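Local coordinates for peroxisomal fatty acid beta-oxidation multifunctional protein MFP2 (Arabidopsis thaliana, PDB 2WTB), which catalyses the hydration of long-chain enoyl-CoA and the NAD-dependent dehydrogenation of 3-hydroxyacyl-CoA in peroxisomal fatty acid beta-oxidation during seed germination, at residues Gly262-Ala265 and Gly266-Glu270; Ile89-Ile93 and Ile94-Leu98; Ile255-Gly258 and Ile259-Pro263; Pro222-Gly225 and Glu226-Ile230. All coordinates share one frame; numbering follows the deposited sequence.

Contact 1: Gly262-Ala265 and Gly266-Glu270; sequences GPRA and GLEKE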
loop_
_atom_site.group_PDB
_atom_site.type_symbol
_atom_site.label_atom_id
_atom_site.label_comp_id
_atom_site.label_asym_id
_atom_site.label_seq_id
_atom_site.Cartn_x
_atom_site.Cartn_y
_atom_site.Cartn_z
ATOM N N GLY A 262 -26.012 -23.444 -9.612
ATOM C CA GLY A 262 -25.044 -24.383 -10.141
ATOM C C GLY A 262 -23.789 -23.704 -10.653
ATOM O O GLY A 262 -23.734 -22.475 -10.740
ATOM N N PRO A 263 -22.772 -24.508 -10.999
ATOM C CA PRO A 263 -21.448 -24.044 -11.433
ATOM C C PRO A 263 -21.477 -23.258 -12.738
ATOM O O PRO A 263 -20.973 -22.137 -12.784
ATOM C CB PRO A 263 -20.668 -25.348 -11.636
ATOM C CG PRO A 263 -21.411 -26.374 -10.852
ATOM C CD PRO A 263 -22.846 -25.976 -10.940
ATOM N N ARG A 264 -22.054 -23.839 -13.786
ATOM C CA ARG A 264 -22.036 -23.206 -15.101
ATOM C C ARG A 264 -22.726 -21.846 -15.105
ATOM O O ARG A 264 -22.317 -20.938 -15.831
ATOM C CB ARG A 264 -22.648 -24.120 -16.162
ATOM C CG ARG A 264 -22.445 -23.608 -17.574
ATOM C CD ARG A 264 -22.466 -24.733 -18.590
ATOM N NE ARG A 264 -21.848 -24.320 -19.846
ATOM C CZ ARG A 264 -20.545 -24.398 -20.095
ATOM N NH1 ARG A 264 -19.722 -24.879 -19.173
ATOM N NH2 ARG A 264 -20.066 -23.997 -21.265
ATOM N N ALA A 265 -23.773 -21.707 -14.298
ATOM C CA ALA A 265 -24.429 -20.419 -14.129
ATOM C C ALA A 265 -23.484 -19.466 -13.408
ATOM O O ALA A 265 -23.381 -18.290 -13.757
ATOM C CB ALA A 265 -25.728 -20.575 -13.348
ATOM N N GLY A 266 -22.790 -19.989 -12.403
ATOM C CA GLY A 266 -21.849 -19.199 -11.634
ATOM C C GLY A 266 -20.762 -18.588 -12.494
ATOM O O GLY A 266 -20.403 -17.426 -12.320
ATOM N N LEU A 267 -20.235 -19.375 -13.428
ATOM C CA LEU A 267 -19.174 -18.904 -14.310
ATOM C C LEU A 267 -19.617 -17.681 -15.104
ATOM O O LEU A 267 -19.006 -16.618 -15.017
ATOM C CB LEU A 267 -18.719 -20.017 -15.259
ATOM C CG LEU A 267 -17.959 -21.179 -14.614
ATOM C CD1 LEU A 267 -17.555 -22.210 -15.657
ATOM C CD2 LEU A 267 -16.738 -20.669 -13.870
ATOM N N GLU A 268 -20.689 -17.838 -15.873
ATOM C CA GLU A 268 -21.205 -16.749 -16.690
ATOM C C GLU A 268 -21.527 -15.513 -15.849
ATOM O O GLU A 268 -21.416 -14.383 -16.326
ATOM C CB GLU A 268 -22.431 -17.214 -17.478
ATOM C CG GLU A 268 -22.109 -18.309 -18.483
ATOM C CD GLU A 268 -23.346 -18.973 -19.055
ATOM O OE1 GLU A 268 -24.470 -18.595 -18.656
ATOM O OE2 GLU A 268 -23.190 -19.876 -19.903
ATOM N N LYS A 269 -21.911 -15.735 -14.595
ATOM C CA LYS A 269 -22.193 -14.637 -13.677
ATOM C C LYS A 269 -20.914 -13.889 -13.330
ATOM O O LYS A 269 -20.908 -12.661 -13.237
ATOM C CB LYS A 269 -22.857 -15.157 -12.402
ATOM C CG LYS A 269 -23.760 -14.143 -11.713
ATOM C CD LYS A 269 -22.969 -13.063 -11.001
ATOM C CE LYS A 269 -23.887 -11.996 -10.418
ATOM N NZ LYS A 269 -24.549 -11.173 -11.470
ATOM N N GLU A 270 -19.835 -14.642 -13.131
ATOM C CA GLU A 270 -18.528 -14.063 -12.843
ATOM C C GLU A 270 -17.990 -13.326 -14.065
ATOM O O GLU A 270 -17.453 -12.225 -13.952
#

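Contact 2: Ile89-Ile93 and Ile94-Leu98; sequences ISIDI and ITDLL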
loop_
_atom_site.group_PDB
_atom_site.type_symbol
_atom_site.label_atom_id
_atom_site.label_comp_id
_atom_site.label_asym_id
_atom_site.label_seq_id
_atom_site.Cartn_x
_atom_site.Cartn_y
_atom_site.Cartn_z
ATOM N N ILE A 89 -12.223 -17.330 -22.036
ATOM C CA ILE A 89 -11.130 -18.038 -21.386
ATOM C C ILE A 89 -11.640 -18.874 -20.221
ATOM O O ILE A 89 -11.468 -20.092 -20.192
ATOM C CB ILE A 89 -10.057 -17.067 -20.874
ATOM C CG1 ILE A 89 -9.481 -16.256 -22.035
ATOM C CG2 ILE A 89 -8.954 -17.827 -20.157
ATOM C CD1 ILE A 89 -8.579 -15.127 -21.598
ATOM N N SER A 90 -12.271 -18.205 -19.262
ATOM C CA SER A 90 -12.797 -18.865 -18.075
ATOM C C SER A 90 -13.569 -20.131 -18.425
ATOM O O SER A 90 -13.359 -21.189 -17.829
ATOM C CB SER A 90 -13.701 -17.904 -17.300
ATOM O OG SER A 90 -14.273 -18.542 -16.172
ATOM N N ILE A 91 -14.454 -20.017 -19.409
ATOM C CA ILE A 91 -15.382 -21.092 -19.731
ATOM C C ILE A 91 -14.903 -21.992 -20.869
ATOM O O ILE A 91 -14.744 -23.198 -20.688
ATOM C CB ILE A 91 -16.770 -20.527 -20.071
ATOM C CG1 ILE A 91 -17.286 -19.676 -18.908
ATOM C CG2 ILE A 91 -17.743 -21.649 -20.391
ATOM C CD1 ILE A 91 -18.563 -18.940 -19.217
ATOM N N ASP A 92 -14.675 -21.406 -22.040
ATOM C CA ASP A 92 -14.315 -22.188 -23.221
ATOM C C ASP A 92 -12.938 -22.838 -23.122
ATOM O O ASP A 92 -12.766 -23.994 -23.504
ATOM C CB ASP A 92 -14.399 -21.334 -24.487
ATOM C CG ASP A 92 -15.823 -21.134 -24.963
ATOM O OD1 ASP A 92 -16.007 -20.671 -26.108
ATOM O OD2 ASP A 92 -16.757 -21.444 -24.196
ATOM N N ILE A 93 -11.960 -22.093 -22.615
ATOM C CA ILE A 93 -10.587 -22.586 -22.553
ATOM C C ILE A 93 -10.305 -23.376 -21.280
ATOM O O ILE A 93 -9.919 -24.543 -21.336
ATOM C CB ILE A 93 -9.564 -21.439 -22.663
ATOM C CG1 ILE A 93 -9.782 -20.657 -23.958
ATOM C CG2 ILE A 93 -8.144 -21.985 -22.603
ATOM C CD1 ILE A 93 -9.846 -21.529 -25.187
ATOM N N ILE A 94 -10.495 -22.734 -20.136
ATOM C CA ILE A 94 -10.158 -23.345 -18.856
ATOM C C ILE A 94 -11.123 -24.458 -18.445
ATOM O O ILE A 94 -10.696 -25.541 -18.041
ATOM C CB ILE A 94 -10.081 -22.286 -17.740
ATOM C CG1 ILE A 94 -8.818 -21.438 -17.900
ATOM C CG2 ILE A 94 -10.098 -22.945 -16.378
ATOM C CD1 ILE A 94 -8.596 -20.462 -16.769
ATOM N N THR A 95 -12.420 -24.191 -18.555
ATOM C CA THR A 95 -13.436 -25.121 -18.065
ATOM C C THR A 95 -13.742 -26.256 -19.038
ATOM O O THR A 95 -13.742 -27.427 -18.658
ATOM C CB THR A 95 -14.741 -24.384 -17.721
ATOM O OG1 THR A 95 -14.491 -23.445 -16.668
ATOM C CG2 THR A 95 -15.811 -25.368 -17.274
ATOM N N ASP A 96 -14.003 -25.906 -20.290
ATOM C CA ASP A 96 -14.398 -26.892 -21.290
ATOM C C ASP A 96 -13.203 -27.609 -21.911
ATOM O O ASP A 96 -13.115 -28.835 -21.865
ATOM C CB ASP A 96 -15.248 -26.233 -22.379
ATOM C CG ASP A 96 -16.611 -25.803 -21.871
ATOM O OD1 ASP A 96 -17.020 -26.284 -20.791
ATOM O OD2 ASP A 96 -17.273 -24.989 -22.550
ATOM N N LEU A 97 -12.287 -26.841 -22.490
ATOM C CA LEU A 97 -11.134 -27.414 -23.172
ATOM C C LEU A 97 -10.232 -28.182 -22.213
ATOM O O LEU A 97 -9.886 -29.337 -22.461
ATOM C CB LEU A 97 -10.331 -26.320 -23.879
ATOM C CG LEU A 97 -9.056 -26.760 -24.604
ATOM C CD1 LEU A 97 -9.372 -27.790 -25.676
ATOM C CD2 LEU A 97 -8.344 -25.562 -25.210
ATOM N N LEU A 98 -9.861 -27.536 -21.113
ATOM C CA LEU A 98 -8.877 -28.093 -20.194
ATOM C C LEU A 98 -9.486 -29.047 -19.168
ATOM O O LEU A 98 -9.185 -30.239 -19.161
ATOM C CB LEU A 98 -8.108 -26.966 -19.493
ATOM C CG LEU A 98 -6.875 -27.342 -18.664
ATOM C CD1 LEU A 98 -5.923 -26.157 -18.536
ATOM C CD2 LEU A 98 -7.264 -27.869 -17.290
#

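Contact 3: Ile255-Gly258 and Ile259-Pro263; sequences IEVG and IVSGP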
loop_
_atom_site.group_PDB
_atom_site.type_symbol
_atom_site.label_atom_id
_atom_site.label_comp_id
_atom_site.label_asym_id
_atom_site.label_seq_id
_atom_site.Cartn_x
_atom_site.Cartn_y
_atom_site.Cartn_z
ATOM N N ILE A 255 -20.426 -15.706 -6.416
ATOM C CA ILE A 255 -20.216 -16.874 -5.568
ATOM C C ILE A 255 -21.545 -17.548 -5.238
ATOM O O ILE A 255 -21.677 -18.768 -5.348
ATOM C CB ILE A 255 -19.467 -16.509 -4.266
ATOM C CG1 ILE A 255 -18.095 -15.909 -4.589
ATOM C CG2 ILE A 255 -19.306 -17.733 -3.378
ATOM C CD1 ILE A 255 -17.234 -15.641 -3.370
ATOM N N GLU A 256 -22.529 -16.745 -4.846
ATOM C CA GLU A 256 -23.847 -17.258 -4.492
ATOM C C GLU A 256 -24.531 -17.933 -5.677
ATOM O O GLU A 256 -25.068 -19.034 -5.548
ATOM C CB GLU A 256 -24.731 -16.135 -3.945
ATOM C CG GLU A 256 -26.112 -16.592 -3.506
ATOM C CD GLU A 256 -26.847 -15.534 -2.711
ATOM O OE1 GLU A 256 -27.934 -15.838 -2.173
ATOM O OE2 GLU A 256 -26.335 -14.398 -2.623
ATOM N N VAL A 257 -24.507 -17.270 -6.828
ATOM C CA VAL A 257 -25.109 -17.816 -8.039
ATOM C C VAL A 257 -24.549 -19.196 -8.366
ATOM O O VAL A 257 -25.298 -20.121 -8.685
ATOM C CB VAL A 257 -24.900 -16.882 -9.244
ATOM C CG1 VAL A 257 -25.424 -17.528 -10.518
ATOM C CG2 VAL A 257 -25.578 -15.547 -8.997
ATOM N N GLY A 258 -23.230 -19.332 -8.283
ATOM C CA GLY A 258 -22.578 -20.595 -8.564
ATOM C C GLY A 258 -23.014 -21.698 -7.620
ATOM O O GLY A 258 -23.114 -22.861 -8.009
ATOM N N ILE A 259 -23.270 -21.333 -6.370
ATOM C CA ILE A 259 -23.705 -22.301 -5.372
ATOM C C ILE A 259 -25.164 -22.696 -5.584
ATOM O O ILE A 259 -25.510 -23.877 -5.551
ATOM C CB ILE A 259 -23.529 -21.750 -3.947
ATOM C CG1 ILE A 259 -22.044 -21.571 -3.633
ATOM C CG2 ILE A 259 -24.181 -22.674 -2.934
ATOM C CD1 ILE A 259 -21.777 -20.955 -2.281
ATOM N N VAL A 260 -26.012 -21.700 -5.813
ATOM C CA VAL A 260 -27.448 -21.918 -5.939
ATOM C C VAL A 260 -27.852 -22.437 -7.317
ATOM O O VAL A 260 -28.408 -23.528 -7.438
ATOM C CB VAL A 260 -28.230 -20.628 -5.636
ATOM C CG1 VAL A 260 -29.691 -20.798 -6.002
ATOM C CG2 VAL A 260 -28.079 -20.252 -4.171
ATOM N N SER A 261 -27.570 -21.653 -8.352
ATOM C CA SER A 261 -27.973 -22.009 -9.709
ATOM C C SER A 261 -27.007 -22.992 -10.365
ATOM O O SER A 261 -27.160 -23.335 -11.537
ATOM C CB SER A 261 -28.110 -20.754 -10.571
ATOM O OG SER A 261 -28.962 -19.803 -9.957
ATOM N N GLY A 262 -26.012 -23.444 -9.612
ATOM C CA GLY A 262 -25.044 -24.383 -10.141
ATOM C C GLY A 262 -23.789 -23.704 -10.653
ATOM O O GLY A 262 -23.734 -22.475 -10.740
ATOM N N PRO A 263 -22.772 -24.508 -10.999
ATOM C CA PRO A 263 -21.448 -24.044 -11.433
ATOM C C PRO A 263 -21.477 -23.258 -12.738
ATOM O O PRO A 263 -20.973 -22.137 -12.784
ATOM C CB PRO A 263 -20.668 -25.348 -11.636
ATOM C CG PRO A 263 -21.411 -26.374 -10.852
ATOM C CD PRO A 263 -22.846 -25.976 -10.940
#

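Contact 4: Pro222-Gly225 and Glu226-Ile230; sequences PPLG and EAREI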
loop_
_atom_site.group_PDB
_atom_site.type_symbol
_atom_site.label_atom_id
_atom_site.label_comp_id
_atom_site.label_asym_id
_atom_site.label_seq_id
_atom_site.Cartn_x
_atom_site.Cartn_y
_atom_site.Cartn_z
ATOM N N PRO A 222 -21.403 -26.091 2.068
ATOM C CA PRO A 222 -22.440 -26.219 3.094
ATOM C C PRO A 222 -23.802 -26.464 2.450
ATOM O O PRO A 222 -23.951 -26.258 1.243
ATOM C CB PRO A 222 -22.429 -24.845 3.780
ATOM C CG PRO A 222 -21.172 -24.174 3.332
ATOM C CD PRO A 222 -20.896 -24.713 1.971
ATOM N N PRO A 223 -24.789 -26.908 3.245
ATOM C CA PRO A 223 -26.150 -27.080 2.729
ATOM C C PRO A 223 -26.672 -25.776 2.135
ATOM O O PRO A 223 -26.354 -24.702 2.645
ATOM C CB PRO A 223 -26.951 -27.457 3.977
ATOM C CG PRO A 223 -25.947 -28.078 4.891
ATOM C CD PRO A 223 -24.671 -27.325 4.654
ATOM N N LEU A 224 -27.462 -25.880 1.071
ATOM C CA LEU A 224 -27.967 -24.713 0.352
ATOM C C LEU A 224 -28.405 -23.587 1.287
ATOM O O LEU A 224 -28.052 -22.426 1.078
ATOM C CB LEU A 224 -29.121 -25.121 -0.571
ATOM C CG LEU A 224 -29.619 -24.114 -1.613
ATOM C CD1 LEU A 224 -30.421 -24.821 -2.699
ATOM C CD2 LEU A 224 -30.443 -23.008 -0.972
ATOM N N GLY A 225 -29.172 -23.936 2.315
ATOM C CA GLY A 225 -29.709 -22.954 3.242
ATOM C C GLY A 225 -28.656 -22.235 4.064
ATOM O O GLY A 225 -28.708 -21.015 4.222
ATOM N N GLU A 226 -27.700 -22.993 4.592
ATOM C CA GLU A 226 -26.647 -22.427 5.429
ATOM C C GLU A 226 -25.658 -21.600 4.614
ATOM O O GLU A 226 -25.128 -20.599 5.098
ATOM C CB GLU A 226 -25.907 -23.533 6.179
ATOM C CG GLU A 226 -24.771 -23.028 7.048
ATOM C CD GLU A 226 -24.005 -24.152 7.711
ATOM O OE1 GLU A 226 -24.271 -25.328 7.384
ATOM O OE2 GLU A 226 -23.135 -23.859 8.557
ATOM N N ALA A 227 -25.405 -22.025 3.381
ATOM C CA ALA A 227 -24.527 -21.277 2.493
ATOM C C ALA A 227 -25.074 -19.869 2.301
ATOM O O ALA A 227 -24.314 -18.900 2.261
ATOM C CB ALA A 227 -24.386 -21.984 1.157
ATOM N N ARG A 228 -26.396 -19.759 2.190
ATOM C CA ARG A 228 -27.043 -18.457 2.063
ATOM C C ARG A 228 -26.868 -17.632 3.332
ATOM O O ARG A 228 -26.757 -16.408 3.278
ATOM C CB ARG A 228 -28.531 -18.612 1.741
ATOM C CG ARG A 228 -28.826 -18.864 0.273
ATOM C CD ARG A 228 -30.243 -18.442 -0.075
ATOM N NE ARG A 228 -30.480 -18.441 -1.515
ATOM C CZ ARG A 228 -31.243 -19.327 -2.148
ATOM N NH1 ARG A 228 -31.853 -20.285 -1.465
ATOM N NH2 ARG A 228 -31.402 -19.248 -3.462
ATOM N N GLU A 229 -26.846 -18.313 4.473
ATOM C CA GLU A 229 -26.637 -17.656 5.756
ATOM C C GLU A 229 -25.221 -17.092 5.835
ATOM O O GLU A 229 -25.001 -15.994 6.347
ATOM C CB GLU A 229 -26.878 -18.647 6.896
ATOM C CG GLU A 229 -27.004 -18.009 8.267
ATOM C CD GLU A 229 -27.412 -19.009 9.333
ATOM O OE1 GLU A 229 -27.378 -20.225 9.050
ATOM O OE2 GLU A 229 -27.768 -18.579 10.450
ATOM N N ILE A 230 -24.264 -17.855 5.316
ATOM C CA ILE A 230 -22.867 -17.446 5.309
ATOM C C ILE A 230 -22.634 -16.312 4.315
ATOM O O ILE A 230 -21.898 -15.366 4.598
ATOM C CB ILE A 230 -21.946 -18.634 4.966
ATOM C CG1 ILE A 230 -21.928 -19.636 6.121
ATOM C CG2 ILE A 230 -20.543 -18.152 4.670
ATOM C CD1 ILE A 230 -21.302 -20.960 5.769
#

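Contact 1: Gly262-Ala265 and Gly266-Glu270
The guanidinium of Arg264 and the carboxylate of Glu268, one helical turn apart, are the two flat side-chain groups here, and they do not pair: NE of Arg264 stays 4.6 Å from OE2 of Glu268. Within the turn Glu268 mainly meets backbone, its CG 3.7 Å from Arg264 O, while the same side chain also touches Ile91. The guanidinium is carried off by an extended chain toward helix 88-99, where NH2 forms a salt bridge with Asp96 and the same nitrogen also lies against Ile91. Beneath these exposed charges runs the first turn of helix 263-277. Gly262 is its N-cap, with a positive phi (96°) that itself calls for glycine, and Gly262 O accepts Gly266 N at 3.1 Å. Pro263 suits the first helical position, where an N-H would have no carbonyl behind it to bond; its O receives Leu267 N at 2.9 Å. A side chain on Gly266 would come within 3.1 Å of Pro263 O, so glycine fits this buried place, with Val257 of the preceding helix close by. Leu267, its CG beside the backbone N (chi1 -69°), packs on Ile91 and Thr95. Arginine and glutamate on neighbouring turns probably ease each other's charge over this distance without a direct bond, while the stronger electrostatic tie of Arg264 joins its helix to helix 88-99.

Contact 2: Ile89-Ile93 and Ile94-Leu98
Ile94 N reaches back five residues to Ile89 O, 2.8 Å away in an almost straight bond (176°), the signature of a pi-type turn. The same i to i+5 spacing recurs in the bonds from Asp96, Leu97 and Leu98 to Ile91, Asp92 and Ile93, so helix 88-99 of the crotonase-like N-terminal region is widened along this whole run; the short axes of its two halves differ by 18°. Thr95 breaks the simple pattern, as its N makes only weak bonds to Ser90 O and Ile91 O. Its hydroxyl makes good the shortfall: with OG1 beside the backbone N (chi1 -62°), it donates to Ser90 O at 2.8 Å, and it also takes a hydrogen bond from Arg153. A valine in its place would probably leave Ser90 O with little more than a weak backbone bond and Arg153 without this acceptor. On the more open side, OD2 of Asp92 and OD2 of Asp96 stand 3.9 Å apart, a likely repulsion that Arg264, bound to Asp96, would temper. Branched Ile91 lies alongside Asp96, its CG2 4.0 Å from Asp96 OD2. Isoleucines and leucines suit the buried sides: Ile94 packs on Phe148 and Ala123, its side chain about 5 Å from that of Glu119, the predicted nucleophile, while Ile89 and Ile93 meet helix 33-46. On that flank the CD1 methyl of Ile93 lies 4.3 Å from CD2 of Leu97.

Contact 3: Ile255-Gly258 and Ile259-Pro263
Two backbone N-H groups converge on Glu256 O: Val260 N at 2.8 Å in a fairly straight bond (164°), and Ile259 N in a weak, strongly bent one. Ile259 N also bonds to Ile255 O, so it is shared between two carbonyls. Val260 lays its CG2 3.5 Å from the same Glu256 O, the branch beside the backbone N being the one that reaches it. Ile259 turns toward the preceding turn, its CG1 beside the backbone N (chi1 -66°), 3.3 Å from Ile255 O, with CD1 4.2 Å from Ile255 CG2; these apolar chains continue onto Leu160 of helix 160-169. The segments form the C-terminal end of helix 247-260. Ser261 N still makes a helical bond to Val257 O at 2.8 Å, but Gly262 leaves the helix with positive phi, a conformation for which glycine is suited because a CB would jam against the carbonyl before it. Pro263 follows, with no N-H to offer Gly258 O, and the chain starts its next helix at once. Ser261, a small polar residue at this exposed end, sets its CB 4.2 Å from Val257 CG1. Glu256 extends over helix 224-241, touching Leu231 and Lys235 and making a long, weak ion pair with Arg228.

Contact 4: Pro222-Gly225 and Glu226-Ile230
Arg228 can be followed outward from Gly225 and Leu224, one turn before it. Its CB rests 3.5 Å from Gly225 O, and its CG, set beside the backbone N (chi1 -82°), is 3.7 Å from Leu224 O. From there the chain runs straight to NE, side by side with Leu224 and pointing the same way, so that the guanidinium arrives at the leucine's tip: CZ is 3.9 Å from Leu224 CD2, and NH1, tightly, 3.1 Å from the same methyl, which meets the group obliquely. Beyond this turn, NE makes a long, weak ion pair with Glu256, and NH2 lies against Val260. The underlying frame is the start of helix 224-241. Pro223 is the N-cap, and its O takes Ala227 N at 2.9 Å in a nearly straight bond (168°). Proline suits this site because its ring favours the extended approach of the chain. Just before the cap, Pro222 CB sits 4.3 Å from Ala227 CB, the pairing known as a hydrophobic staple; Pro222 CG meets Ile230 CD1 almost at a right angle, and all three residues pack on Leu160. Small Ala227 leaves room for that neighbour. Glu226 stretches alongside Pro223, bringing OE1 3.4 Å from its CD. A carboxylate here probably gains from the helix dipole at the amino end, whereas the flank of Leu224 is likely to contribute to the direction of Arg228, whose ion pair is weak.

From the N terminus, contact 2 comes first, on helix 88-99; contact 4 follows at the start of helix 224-241, then contact 3 at the end of helix 247-260 and contact 1 at the start of helix 263-277. Each is local, joining neighbouring turns of one helix or the turn at its end, and closes no long loop; none nests or crosses, although contacts 3 and 1 overlap in Gly262 and Pro263. In space contact 1 lies between contacts 2 and 3, touching both, and contact 3 touches contact 4. Through these links helix 224-241 packs on helix 247-260, that on helix 263-277, and helix 263-277 on helix 88-99 of the hydratase region.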